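Local coordinates for serpin (Taeniopygia guttata, PDB 5HGC), which is probably a serine protease inhibitor of the serpin family and here carries a bound cortisol-type steroid, at residues 227-232 / 357-362; 85-90 / 362-367; 173-178 / 321-326; 18-23 / 368-373. One frame throughout, in Å; residues are numbered along the deposited sequence.

In the fold
From the N terminus, 18-23 in helix 12-29 meets 368-373 near the chain end, so contact 4 closes the widest loop. Contact 2 nests inside it, bringing the end of helix 74-89 to the 362-367 turn. Within contact 2 lies contact 3, which pairs strands 167-176 and 316-325. Contact 1 is also nested in contacts 2 and 4 but crosses contact 3: 227-232 falls inside that loop, while its partner 357-362 comes after it. Contacts 1, 2 and 4 meet on the hairpin of strands 355-361 and 366-373, and Phe369 of that hairpin packs against Val173, Phe175 and Ala321 of contact 3.

Contact 1. Residues 227-232 / 357-362; sequences LHYNGS and MLIFDR. With HCY ((11alpha,14beta)-11,17,21-trihydroxypregn-4-ene-3,20-dione), chain B.
The guanidinium of Arg362 lies flat over one face of the His228 ring, the centres 3.7 Å apart and the planes 6° from parallel, with NH1 above the ring centre. Around the edges of the pair, Tyr229 O sits in the guanidinium plane, and His228 ND1 is bonded to Thr234 OG1. A bend in the arginine chain at chi3 (-83°) folds the head back over the imidazole and also directs NE to Ser232 O at 2.9 Å. The same carbonyl oxygen accepts from Arg362 N, likewise at 2.9 Å. The two donors come from opposite faces of the carbonyl plane, so Ser232 O is gripped between the backbone and side chain of one residue. Next to it, Ser232 OG donates to the syn side of Asp361 OD1 at 2.6 Å. Deeper in, the Tyr229 ring packs on strand 355-361: CE2 is 4.0 Å from Ile359 CG2, an apolar contact, and its OH touches Met357 CE at 3.6 Å. Trp179 stacks on this ring, and Phe175 meets it edge-to-face. In the serpin fold the contact bridges the turn between strands 222-228 and 233-240 and the end of strand 355-361, beside the steroid pocket, where Phe360 CB lies 3.5 Å from C15 of the steroid. The cation of Arg362 thus faces carbonyl oxygens, including Ala233 O, which accepts from NH2; with that positive charge stacked on it, the imidazole of His228 would probably resist taking up a second proton.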
# COMPACT_ATOMS: atom_id res chain seq x y z
N LEU A 227 -16.20 -3.57 -4.02
CA LEU A 227 -16.69 -2.45 -4.81
C LEU A 227 -15.64 -2.15 -5.85
O LEU A 227 -14.46 -2.07 -5.49
CB LEU A 227 -16.89 -1.19 -3.94
CG LEU A 227 -18.01 -1.24 -2.88
CD1 LEU A 227 -18.30 0.14 -2.30
CD2 LEU A 227 -19.26 -1.84 -3.53
N HIS A 228 -16.04 -2.02 -7.11
CA HIS A 228 -15.07 -1.66 -8.13
C HIS A 228 -14.88 -0.18 -8.19
O HIS A 228 -15.83 0.62 -8.02
CB HIS A 228 -15.47 -2.15 -9.52
CG HIS A 228 -15.43 -3.63 -9.65
ND1 HIS A 228 -14.34 -4.38 -9.27
CD2 HIS A 228 -16.34 -4.50 -10.13
CE1 HIS A 228 -14.59 -5.66 -9.49
NE2 HIS A 228 -15.79 -5.75 -10.02
N TYR A 229 -13.64 0.19 -8.45
CA TYR A 229 -13.34 1.51 -9.00
C TYR A 229 -13.50 1.53 -10.54
O TYR A 229 -13.35 0.48 -11.23
CB TYR A 229 -11.94 1.91 -8.60
CG TYR A 229 -11.76 2.27 -7.13
CD1 TYR A 229 -12.38 3.40 -6.57
CD2 TYR A 229 -10.94 1.48 -6.29
CE1 TYR A 229 -12.17 3.75 -5.23
CE2 TYR A 229 -10.74 1.79 -4.95
CZ TYR A 229 -11.32 2.94 -4.44
OH TYR A 229 -11.10 3.27 -3.13
N ASN A 230 -13.79 2.71 -11.07
CA ASN A 230 -13.58 2.97 -12.51
C ASN A 230 -12.15 2.68 -12.82
O ASN A 230 -11.26 3.04 -12.03
CB ASN A 230 -13.88 4.42 -12.87
CG ASN A 230 -15.35 4.69 -12.93
OD1 ASN A 230 -15.81 5.78 -12.56
ND2 ASN A 230 -16.14 3.68 -13.38
N GLY A 231 -11.90 2.03 -13.93
CA GLY A 231 -10.55 1.63 -14.24
C GLY A 231 -10.41 0.20 -13.81
O GLY A 231 -11.33 -0.58 -13.96
N SER A 232 -9.27 -0.17 -13.29
CA SER A 232 -9.06 -1.57 -12.97
C SER A 232 -8.88 -1.85 -11.46
O SER A 232 -8.79 -3.02 -11.09
CB SER A 232 -7.86 -2.11 -13.75
OG SER A 232 -6.75 -1.24 -13.52
N MET A 357 -9.78 -2.32 4.76
CA MET A 357 -9.97 -1.95 3.36
C MET A 357 -8.72 -2.38 2.52
O MET A 357 -7.57 -1.94 2.80
CB MET A 357 -10.27 -0.48 3.24
CG MET A 357 -10.47 -0.11 1.79
SD MET A 357 -11.13 1.56 1.78
CE MET A 357 -11.72 1.83 0.10
N LEU A 358 -8.94 -3.26 1.54
CA LEU A 358 -7.82 -3.78 0.76
C LEU A 358 -8.04 -3.39 -0.70
O LEU A 358 -9.09 -3.71 -1.29
CB LEU A 358 -7.66 -5.29 0.90
CG LEU A 358 -7.89 -5.87 2.30
CD1 LEU A 358 -7.90 -7.38 2.23
CD2 LEU A 358 -6.85 -5.37 3.30
N ILE A 359 -7.09 -2.65 -1.27
CA ILE A 359 -7.29 -2.13 -2.62
C ILE A 359 -6.33 -2.82 -3.51
O ILE A 359 -5.15 -2.86 -3.21
CB ILE A 359 -7.12 -0.63 -2.66
CG1 ILE A 359 -8.12 0.01 -1.66
CG2 ILE A 359 -7.29 -0.13 -4.07
CD1 ILE A 359 -7.93 1.50 -1.35
N PHE A 360 -6.85 -3.40 -4.58
CA PHE A 360 -6.04 -4.15 -5.56
C PHE A 360 -6.18 -3.58 -6.99
O PHE A 360 -7.21 -2.90 -7.33
CB PHE A 360 -6.43 -5.62 -5.64
CG PHE A 360 -6.45 -6.34 -4.31
CD1 PHE A 360 -7.63 -6.37 -3.52
CD2 PHE A 360 -5.30 -7.02 -3.85
CE1 PHE A 360 -7.67 -7.03 -2.31
CE2 PHE A 360 -5.35 -7.68 -2.63
CZ PHE A 360 -6.53 -7.70 -1.86
N ASP A 361 -5.17 -3.88 -7.82
CA ASP A 361 -5.34 -3.72 -9.26
C ASP A 361 -5.71 -5.05 -9.95
O ASP A 361 -4.94 -6.01 -9.84
CB ASP A 361 -4.09 -3.07 -9.89
CG ASP A 361 -4.21 -2.93 -11.41
OD1 ASP A 361 -5.35 -2.71 -11.92
OD2 ASP A 361 -3.14 -3.05 -12.09
N ARG A 362 -6.85 -5.08 -10.67
CA ARG A 362 -7.30 -6.26 -11.43
C ARG A 362 -6.48 -6.59 -12.68
O ARG A 362 -6.40 -7.76 -13.04
CB ARG A 362 -8.79 -6.23 -11.79
CG ARG A 362 -9.76 -6.30 -10.63
CD ARG A 362 -11.14 -5.91 -11.14
NE ARG A 362 -11.28 -4.45 -11.16
CZ ARG A 362 -12.32 -3.78 -11.66
NH1 ARG A 362 -13.31 -4.47 -12.25
NH2 ARG A 362 -12.35 -2.42 -11.61
C1 HCY B . -4.74 -14.91 -6.05
C2 HCY B . -3.59 -15.80 -5.60
C3 HCY B . -2.28 -15.05 -5.56
C4 HCY B . -2.24 -13.57 -5.62
C5 HCY B . -3.36 -12.87 -5.36
C6 HCY B . -3.24 -11.42 -4.96
C7 HCY B . -4.23 -10.56 -5.78
C8 HCY B . -5.64 -11.13 -5.94
C9 HCY B . -5.57 -12.60 -6.42
C10 HCY B . -4.74 -13.50 -5.46
C12 HCY B . -7.81 -12.27 -7.78
C11 HCY B . -6.93 -13.20 -6.91
C13 HCY B . -7.86 -10.82 -7.20
C14 HCY B . -6.43 -10.34 -6.96
C15 HCY B . -6.53 -8.84 -6.88
C16 HCY B . -7.66 -8.46 -7.83
C17 HCY B . -8.38 -9.77 -8.21
C18 HCY B . -8.72 -10.71 -5.90
C19 HCY B . -5.27 -13.56 -4.01
C20 HCY B . -9.89 -9.61 -8.28
C21 HCY B . -10.70 -10.41 -9.29
O1 HCY B . -1.25 -15.68 -5.41
O2 HCY B . -7.63 -13.49 -5.70
O3 HCY B . -8.03 -10.14 -9.56
O4 HCY B . -10.48 -8.84 -7.54
O5 HCY B . -11.88 -10.75 -8.57

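Contact 2. Residues 85-90 / 362-367; sequences IHMLNH and RDTNST. With HCY ((11alpha,14beta)-11,17,21-trihydroxypregn-4-ene-3,20-dione), chain B.
The beta-hairpin turn joining strands 355-361 and 366-373 leans on the C-terminal end of helix 74-89, with Thr364 lodged against Met87 and Leu88. Its methyl CG2 lies 4.1 Å from Met87 SD, the two side chains overlapping flank to flank as they run opposite ways, while Met87 CE reaches Asp363 CB at 4.4 Å. On the other branch, Thr364 OG1 stands 4.2 Å from Leu88 CD2. With chi1 at 53°, OG1 is set between the backbone N and the carbonyl carbon, from where it accepts from Ser366 OG at 2.9 Å and is also bonded to Asp361 OD2. Replacing Thr364 by alanine would remove both branches, and would probably leave Ser366 OG and Asp361 OD2 without the hydroxyl they share and open a gap beside Met87. One residue further on, Asn365 faces the steroid instead of the helix: its OD1 accepts from the hydroxyl O3 at 2.7 Å, in a pocket where Arg226 and Ser261 bond the same ligand. Asn365 has left-handed backbone angles (phi 47°, psi 51°), and it and Ser366 both lie opposite Asp361, the pattern of a G1 beta bulge closing a hairpin.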
# COMPACT_ATOMS: atom_id res chain seq x y z
N ILE A 85 5.16 -0.93 -12.26
CA ILE A 85 5.09 0.53 -12.06
C ILE A 85 4.57 1.20 -13.30
O ILE A 85 3.78 2.15 -13.23
CB ILE A 85 6.44 1.20 -11.72
CG1 ILE A 85 7.14 0.50 -10.60
CG2 ILE A 85 6.29 2.67 -11.26
CD1 ILE A 85 8.62 0.80 -10.68
N HIS A 86 5.03 0.73 -14.45
CA HIS A 86 4.59 1.31 -15.70
C HIS A 86 3.05 1.25 -15.80
O HIS A 86 2.38 2.23 -16.13
CB HIS A 86 5.31 0.64 -16.88
CG HIS A 86 4.91 1.19 -18.22
ND1 HIS A 86 3.80 0.74 -18.91
CD2 HIS A 86 5.45 2.17 -18.97
CE1 HIS A 86 3.68 1.42 -20.03
NE2 HIS A 86 4.67 2.29 -20.10
N MET A 87 2.48 0.10 -15.46
CA MET A 87 1.03 -0.05 -15.54
C MET A 87 0.24 0.71 -14.54
O MET A 87 -0.76 1.30 -14.92
CB MET A 87 0.65 -1.50 -15.52
CG MET A 87 1.13 -2.07 -16.85
SD MET A 87 0.53 -3.71 -17.16
CE MET A 87 -1.17 -3.20 -17.58
N LEU A 88 0.73 0.74 -13.29
CA LEU A 88 0.12 1.50 -12.22
C LEU A 88 0.21 3.01 -12.39
O LEU A 88 -0.73 3.75 -12.04
CB LEU A 88 0.70 1.09 -10.86
CG LEU A 88 0.50 -0.38 -10.51
CD1 LEU A 88 1.25 -0.66 -9.22
CD2 LEU A 88 -0.99 -0.71 -10.45
N ASN A 89 1.35 3.46 -12.92
CA ASN A 89 1.55 4.89 -13.10
C ASN A 89 1.11 5.45 -14.39
O ASN A 89 0.88 6.64 -14.41
CB ASN A 89 2.97 5.32 -12.75
CG ASN A 89 3.20 5.32 -11.26
OD1 ASN A 89 2.26 5.05 -10.48
ND2 ASN A 89 4.43 5.55 -10.84
N HIS A 90 0.89 4.62 -15.41
CA HIS A 90 0.52 5.11 -16.75
C HIS A 90 -0.80 5.88 -16.84
O HIS A 90 -1.84 5.35 -16.47
CB HIS A 90 0.54 4.03 -17.84
CG HIS A 90 0.68 4.59 -19.21
ND1 HIS A 90 -0.36 4.60 -20.12
CD2 HIS A 90 1.71 5.24 -19.81
CE1 HIS A 90 0.04 5.21 -21.23
NE2 HIS A 90 1.29 5.60 -21.07
N ARG A 362 -6.85 -5.08 -10.67
CA ARG A 362 -7.30 -6.26 -11.43
C ARG A 362 -6.48 -6.59 -12.68
O ARG A 362 -6.40 -7.76 -13.04
CB ARG A 362 -8.79 -6.23 -11.79
CG ARG A 362 -9.76 -6.30 -10.63
CD ARG A 362 -11.14 -5.91 -11.14
NE ARG A 362 -11.28 -4.45 -11.16
CZ ARG A 362 -12.32 -3.78 -11.66
NH1 ARG A 362 -13.31 -4.47 -12.25
NH2 ARG A 362 -12.35 -2.42 -11.61
N ASP A 363 -5.87 -5.58 -13.32
CA ASP A 363 -4.91 -5.78 -14.45
C ASP A 363 -3.57 -6.39 -14.10
O ASP A 363 -2.99 -7.11 -14.91
CB ASP A 363 -4.65 -4.50 -15.18
CG ASP A 363 -5.85 -4.03 -15.96
OD1 ASP A 363 -6.80 -4.82 -16.26
OD2 ASP A 363 -5.85 -2.82 -16.24
N THR A 364 -3.06 -6.16 -12.89
CA THR A 364 -1.77 -6.76 -12.51
C THR A 364 -1.87 -7.68 -11.31
O THR A 364 -0.85 -8.22 -10.84
CB THR A 364 -0.77 -5.67 -12.13
OG1 THR A 364 -1.38 -4.82 -11.13
CG2 THR A 364 -0.39 -4.86 -13.34
N ASN A 365 -3.09 -7.83 -10.78
CA ASN A 365 -3.30 -8.59 -9.56
C ASN A 365 -2.33 -8.25 -8.45
O ASN A 365 -1.69 -9.14 -7.88
CB ASN A 365 -3.24 -10.09 -9.84
CG ASN A 365 -4.46 -10.59 -10.61
OD1 ASN A 365 -5.55 -9.99 -10.57
ND2 ASN A 365 -4.28 -11.67 -11.35
N SER A 366 -2.21 -6.96 -8.14
CA SER A 366 -1.32 -6.53 -7.07
C SER A 366 -2.11 -5.79 -6.01
O SER A 366 -3.09 -5.09 -6.32
CB SER A 366 -0.17 -5.63 -7.56
OG SER A 366 -0.72 -4.55 -8.27
N THR A 367 -1.65 -5.95 -4.77
CA THR A 367 -2.19 -5.20 -3.66
C THR A 367 -1.61 -3.80 -3.63
O THR A 367 -0.39 -3.62 -3.45
CB THR A 367 -1.91 -5.92 -2.34
OG1 THR A 367 -2.13 -7.34 -2.54
CG2 THR A 367 -2.81 -5.37 -1.24
C1 HCY B . -4.74 -14.91 -6.05
C2 HCY B . -3.59 -15.80 -5.60
C3 HCY B . -2.28 -15.05 -5.56
C4 HCY B . -2.24 -13.57 -5.62
C5 HCY B . -3.36 -12.87 -5.36
C6 HCY B . -3.24 -11.42 -4.96
C7 HCY B . -4.23 -10.56 -5.78
C8 HCY B . -5.64 -11.13 -5.94
C9 HCY B . -5.57 -12.60 -6.42
C10 HCY B . -4.74 -13.50 -5.46
C12 HCY B . -7.81 -12.27 -7.78
C11 HCY B . -6.93 -13.20 -6.91
C13 HCY B . -7.86 -10.82 -7.20
C14 HCY B . -6.43 -10.34 -6.96
C15 HCY B . -6.53 -8.84 -6.88
C16 HCY B . -7.66 -8.46 -7.83
C17 HCY B . -8.38 -9.77 -8.21
C18 HCY B . -8.72 -10.71 -5.90
C19 HCY B . -5.27 -13.56 -4.01
C20 HCY B . -9.89 -9.61 -8.28
C21 HCY B . -10.70 -10.41 -9.29
O1 HCY B . -1.25 -15.68 -5.41
O2 HCY B . -7.63 -13.49 -5.70
O3 HCY B . -8.03 -10.14 -9.56
O4 HCY B . -10.48 -8.84 -7.54
O5 HCY B . -11.88 -10.75 -8.57

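Contact 3. Residues 173-178 / 321-326; sequences VYFKGS and ASLDVD. Unlike the reference sequence in segment 173-178: Ser178 (reference Asn).
Val173, Tyr174 and Phe175 run parallel to Ala321, Ser322 and Leu323 in close register, the strand axes 4.7 Å apart and 11° from parallel. Three backbone bonds fix this part: Ser322 N to Val173 O at 2.9 Å, Phe175 N to Ser322 O at 2.8 Å, and Asp324 N to Phe175 O at 3.1 Å. On the buried face, Leu323 CD1 comes to the edge of the Phe175 ring, 3.9 Å from CD2, the two side chains running alongside each other in one direction. The other face carries Tyr174, whose hydroxyl OH donates to the anti side of Asp324 OD2 at 2.7 Å, ring and carboxylate planes 71° apart, while Asp324 OD1 is held by Ser277 OG. A phenylalanine in place of Tyr174 would keep the ring but is likely to leave Asp324 OD2 without its mate, the carboxylate then held from the Ser277 side. The pair corresponds to strands 3A and 5A of serpin sheet A, between which a cleaved reactive-centre loop inserts in inhibitory serpins; here they are bonded directly to each other. Toward Gly177 the strands part, and a water takes the place of a direct bond, accepting from Gly177 N at 2.7 Å and donating to Asp324 O. On the face of Tyr174, the exposed Lys176 stretches fully extended (chi3 180°), its NZ making a salt bridge with Asp326 OD2, 2.8 Å away and above the carboxylate plane.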
# COMPACT_ATOMS: atom_id res chain seq x y z
N VAL A 173 2.77 7.62 -1.75
CA VAL A 173 1.69 7.36 -2.73
C VAL A 173 0.40 7.88 -2.15
O VAL A 173 0.11 7.63 -0.98
CB VAL A 173 1.58 5.86 -3.12
CG1 VAL A 173 1.47 4.99 -1.88
CG2 VAL A 173 0.46 5.66 -4.11
N TYR A 174 -0.31 8.65 -2.96
CA TYR A 174 -1.66 9.14 -2.66
C TYR A 174 -2.62 8.50 -3.69
O TYR A 174 -2.26 8.36 -4.89
CB TYR A 174 -1.76 10.68 -2.73
CG TYR A 174 -3.20 11.19 -2.79
CD1 TYR A 174 -3.94 11.45 -1.59
CD2 TYR A 174 -3.87 11.39 -4.03
CE1 TYR A 174 -5.25 11.94 -1.64
CE2 TYR A 174 -5.20 11.84 -4.08
CZ TYR A 174 -5.88 12.11 -2.89
OH TYR A 174 -7.16 12.55 -2.96
N PHE A 175 -3.83 8.14 -3.25
CA PHE A 175 -4.84 7.64 -4.15
C PHE A 175 -6.21 8.13 -3.73
O PHE A 175 -6.50 8.28 -2.53
CB PHE A 175 -4.76 6.09 -4.22
CG PHE A 175 -5.75 5.44 -5.18
CD1 PHE A 175 -5.56 5.50 -6.59
CD2 PHE A 175 -6.89 4.77 -4.70
CE1 PHE A 175 -6.47 4.90 -7.48
CE2 PHE A 175 -7.80 4.18 -5.59
CZ PHE A 175 -7.60 4.24 -6.99
N LYS A 176 -7.04 8.41 -4.72
CA LYS A 176 -8.49 8.56 -4.56
C LYS A 176 -9.14 7.90 -5.75
O LYS A 176 -8.86 8.21 -6.94
CB LYS A 176 -8.90 10.03 -4.46
CG LYS A 176 -10.40 10.28 -4.48
CD LYS A 176 -10.73 11.62 -3.82
CE LYS A 176 -12.21 11.87 -3.83
NZ LYS A 176 -12.61 13.28 -3.65
N GLY A 177 -9.98 6.92 -5.47
CA GLY A 177 -10.56 6.24 -6.59
C GLY A 177 -11.84 6.92 -7.02
O GLY A 177 -12.52 7.57 -6.21
N SER A 178 -12.19 6.75 -8.28
CA SER A 178 -13.56 7.00 -8.66
C SER A 178 -14.41 5.69 -8.63
O SER A 178 -14.05 4.68 -9.27
CB SER A 178 -13.60 7.65 -10.03
OG SER A 178 -14.90 8.07 -10.31
N ALA A 321 1.52 6.42 2.91
CA ALA A 321 0.41 6.16 1.98
C ALA A 321 -0.78 6.99 2.40
O ALA A 321 -1.04 7.17 3.57
CB ALA A 321 0.03 4.69 1.92
N SER A 322 -1.53 7.46 1.43
CA SER A 322 -2.60 8.34 1.72
C SER A 322 -3.78 8.09 0.77
O SER A 322 -3.62 7.86 -0.44
CB SER A 322 -2.04 9.74 1.61
OG SER A 322 -2.98 10.64 2.06
N LEU A 323 -4.97 8.15 1.32
CA LEU A 323 -6.17 7.73 0.59
C LEU A 323 -7.33 8.60 0.96
O LEU A 323 -7.58 8.85 2.13
CB LEU A 323 -6.50 6.27 0.95
CG LEU A 323 -7.87 5.70 0.51
CD1 LEU A 323 -7.91 5.45 -1.01
CD2 LEU A 323 -8.27 4.44 1.30
N ASP A 324 -8.06 9.06 -0.02
CA ASP A 324 -9.37 9.61 0.29
C ASP A 324 -10.47 8.70 -0.25
O ASP A 324 -10.36 8.10 -1.38
CB ASP A 324 -9.55 11.00 -0.32
CG ASP A 324 -8.65 12.02 0.30
OD1 ASP A 324 -8.47 11.99 1.53
OD2 ASP A 324 -8.11 12.84 -0.47
N VAL A 325 -11.55 8.62 0.55
CA VAL A 325 -12.77 7.91 0.18
C VAL A 325 -13.95 8.83 0.33
O VAL A 325 -14.20 9.40 1.44
CB VAL A 325 -12.97 6.70 1.11
CG1 VAL A 325 -14.30 5.97 0.80
CG2 VAL A 325 -11.77 5.76 0.98
N ASP A 326 -14.70 8.96 -0.76
CA ASP A 326 -15.94 9.69 -0.70
C ASP A 326 -16.98 9.15 -1.71
O ASP A 326 -16.77 8.07 -2.28
CB ASP A 326 -15.67 11.21 -0.74
CG ASP A 326 -15.36 11.76 -2.16
OD1 ASP A 326 -15.51 11.08 -3.21
OD2 ASP A 326 -14.95 12.94 -2.19
O HOH W 1 -11.10 6.05 -3.12

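Contact 4. Residues 18-23 / 368-373; sequences FAFQFF and LFIGKI
Ile370 presents its two branches to different aromatic side chains of the helix, CD1 to Phe20 and CG2 to Phe23. With chi1 at -67°, its CG1 is anti to the carbonyl carbon, and the extended second torsion carries CD1 outward to 3.5 Å from Phe20 CE1, at an oblique approach to that ring. The same methyl is 4.0 Å from Ala19 CB and 3.8 Å from Ala19 O, an oxygen bonded elsewhere to Tyr37 OH. The CG2 branch meets Phe23 CD1 at 3.4 Å, again obliquely. Phe23 gets there by holding CG anti to its backbone N (chi1 -173°), which sets CD1 and CE1 of the ring beside Ile370 CG2, whereas Phe20 leaves the helix at a slant to the strand and brings the CD1, CE1 and CZ side of its ring to the isoleucine. Further along the strand, Lys372 CB lies at the edge of the Phe23 ring, 4.2 Å from CE1; the rest of that side chain runs on extended to a salt bridge with Glu249. The helix and strand axes cross at only 24° and come no closer than 10.2 Å, the spacing that one layer of side chains fills. This is helix A of the serpin fold lying on sheet B, with Pro39 also touching Ile370. Between Ile370 and the two phenylalanines the chemistry is wholly apolar, so this part of the contact rests on buried shape and dispersion, and Lys372 contributes its aliphatic base while its charge is matched elsewhere.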
# COMPACT_ATOMS: atom_id res chain seq x y z
N PHE A 18 4.37 -11.04 0.55
CA PHE A 18 5.09 -9.98 1.25
C PHE A 18 4.06 -9.04 1.89
O PHE A 18 4.19 -8.68 3.07
CB PHE A 18 6.11 -9.20 0.33
CG PHE A 18 6.61 -7.91 0.95
CD1 PHE A 18 7.57 -7.94 1.98
CD2 PHE A 18 6.05 -6.70 0.61
CE1 PHE A 18 7.97 -6.78 2.64
CE2 PHE A 18 6.45 -5.51 1.25
CZ PHE A 18 7.42 -5.54 2.27
N ALA A 19 3.04 -8.67 1.10
CA ALA A 19 2.03 -7.71 1.51
C ALA A 19 1.42 -8.17 2.81
O ALA A 19 1.29 -7.36 3.76
CB ALA A 19 0.93 -7.56 0.45
N PHE A 20 1.03 -9.44 2.88
CA PHE A 20 0.42 -9.93 4.11
C PHE A 20 1.36 -10.29 5.30
O PHE A 20 0.96 -10.06 6.46
CB PHE A 20 -0.71 -10.93 3.82
CG PHE A 20 -1.80 -10.32 2.98
CD1 PHE A 20 -2.66 -9.36 3.52
CD2 PHE A 20 -1.89 -10.61 1.62
CE1 PHE A 20 -3.62 -8.73 2.72
CE2 PHE A 20 -2.84 -9.99 0.82
CZ PHE A 20 -3.71 -9.05 1.36
N GLN A 21 2.59 -10.77 5.05
CA GLN A 21 3.52 -10.88 6.21
C GLN A 21 3.76 -9.53 6.83
O GLN A 21 3.82 -9.40 8.06
CB GLN A 21 4.88 -11.46 5.89
CG GLN A 21 4.82 -12.82 5.26
CD GLN A 21 6.12 -13.15 4.57
OE1 GLN A 21 7.21 -12.78 5.08
NE2 GLN A 21 6.02 -13.85 3.41
N PHE A 22 3.91 -8.52 5.98
CA PHE A 22 4.17 -7.20 6.47
C PHE A 22 3.04 -6.81 7.39
O PHE A 22 3.31 -6.34 8.52
CB PHE A 22 4.35 -6.20 5.33
CG PHE A 22 4.82 -4.85 5.79
CD1 PHE A 22 3.92 -3.91 6.25
CD2 PHE A 22 6.18 -4.51 5.73
CE1 PHE A 22 4.36 -2.65 6.69
CE2 PHE A 22 6.63 -3.25 6.14
CZ PHE A 22 5.72 -2.33 6.65
N PHE A 23 1.79 -6.98 6.89
CA PHE A 23 0.56 -6.72 7.64
C PHE A 23 0.50 -7.43 9.00
O PHE A 23 0.21 -6.76 10.01
CB PHE A 23 -0.69 -7.13 6.83
CG PHE A 23 -1.98 -6.72 7.49
CD1 PHE A 23 -2.28 -5.37 7.73
CD2 PHE A 23 -2.89 -7.67 7.91
CE1 PHE A 23 -3.48 -4.96 8.32
CE2 PHE A 23 -4.10 -7.26 8.52
CZ PHE A 23 -4.39 -5.91 8.71
N LEU A 368 -2.50 -2.84 -3.82
CA LEU A 368 -2.14 -1.43 -3.80
C LEU A 368 -2.19 -0.86 -2.40
O LEU A 368 -1.32 -0.07 -2.04
CB LEU A 368 -3.02 -0.60 -4.73
CG LEU A 368 -3.22 -1.21 -6.11
CD1 LEU A 368 -4.08 -0.27 -6.95
CD2 LEU A 368 -1.89 -1.56 -6.80
N PHE A 369 -3.21 -1.21 -1.60
CA PHE A 369 -3.28 -0.63 -0.24
C PHE A 369 -3.83 -1.62 0.75
O PHE A 369 -4.72 -2.42 0.42
CB PHE A 369 -4.17 0.62 -0.23
CG PHE A 369 -3.62 1.77 -1.03
CD1 PHE A 369 -2.68 2.63 -0.47
CD2 PHE A 369 -4.07 2.03 -2.33
CE1 PHE A 369 -2.19 3.72 -1.20
CE2 PHE A 369 -3.56 3.11 -3.07
CZ PHE A 369 -2.62 3.97 -2.50
N ILE A 370 -3.31 -1.57 1.97
CA ILE A 370 -3.84 -2.36 3.07
C ILE A 370 -4.18 -1.40 4.22
O ILE A 370 -3.29 -0.69 4.76
CB ILE A 370 -2.90 -3.50 3.46
CG1 ILE A 370 -2.81 -4.53 2.33
CG2 ILE A 370 -3.37 -4.18 4.75
CD1 ILE A 370 -1.86 -5.69 2.57
N GLY A 371 -5.46 -1.35 4.58
CA GLY A 371 -5.93 -0.43 5.60
C GLY A 371 -6.59 -1.27 6.67
O GLY A 371 -7.29 -2.24 6.38
N LYS A 372 -6.34 -0.92 7.92
CA LYS A 372 -7.10 -1.43 9.01
C LYS A 372 -7.59 -0.13 9.60
O LYS A 372 -6.79 0.67 10.06
CB LYS A 372 -6.19 -2.21 9.99
CG LYS A 372 -6.93 -2.53 11.25
CD LYS A 372 -6.08 -3.22 12.25
CE LYS A 372 -6.81 -3.23 13.59
NZ LYS A 372 -6.03 -4.05 14.55
N ILE A 373 -8.89 0.11 9.49
CA ILE A 373 -9.50 1.36 9.94
C ILE A 373 -10.20 1.04 11.26
O ILE A 373 -11.24 0.39 11.25
CB ILE A 373 -10.52 1.92 8.92
CG1 ILE A 373 -9.85 2.29 7.57
CG2 ILE A 373 -11.12 3.23 9.43
CD1 ILE A 373 -9.06 1.23 6.83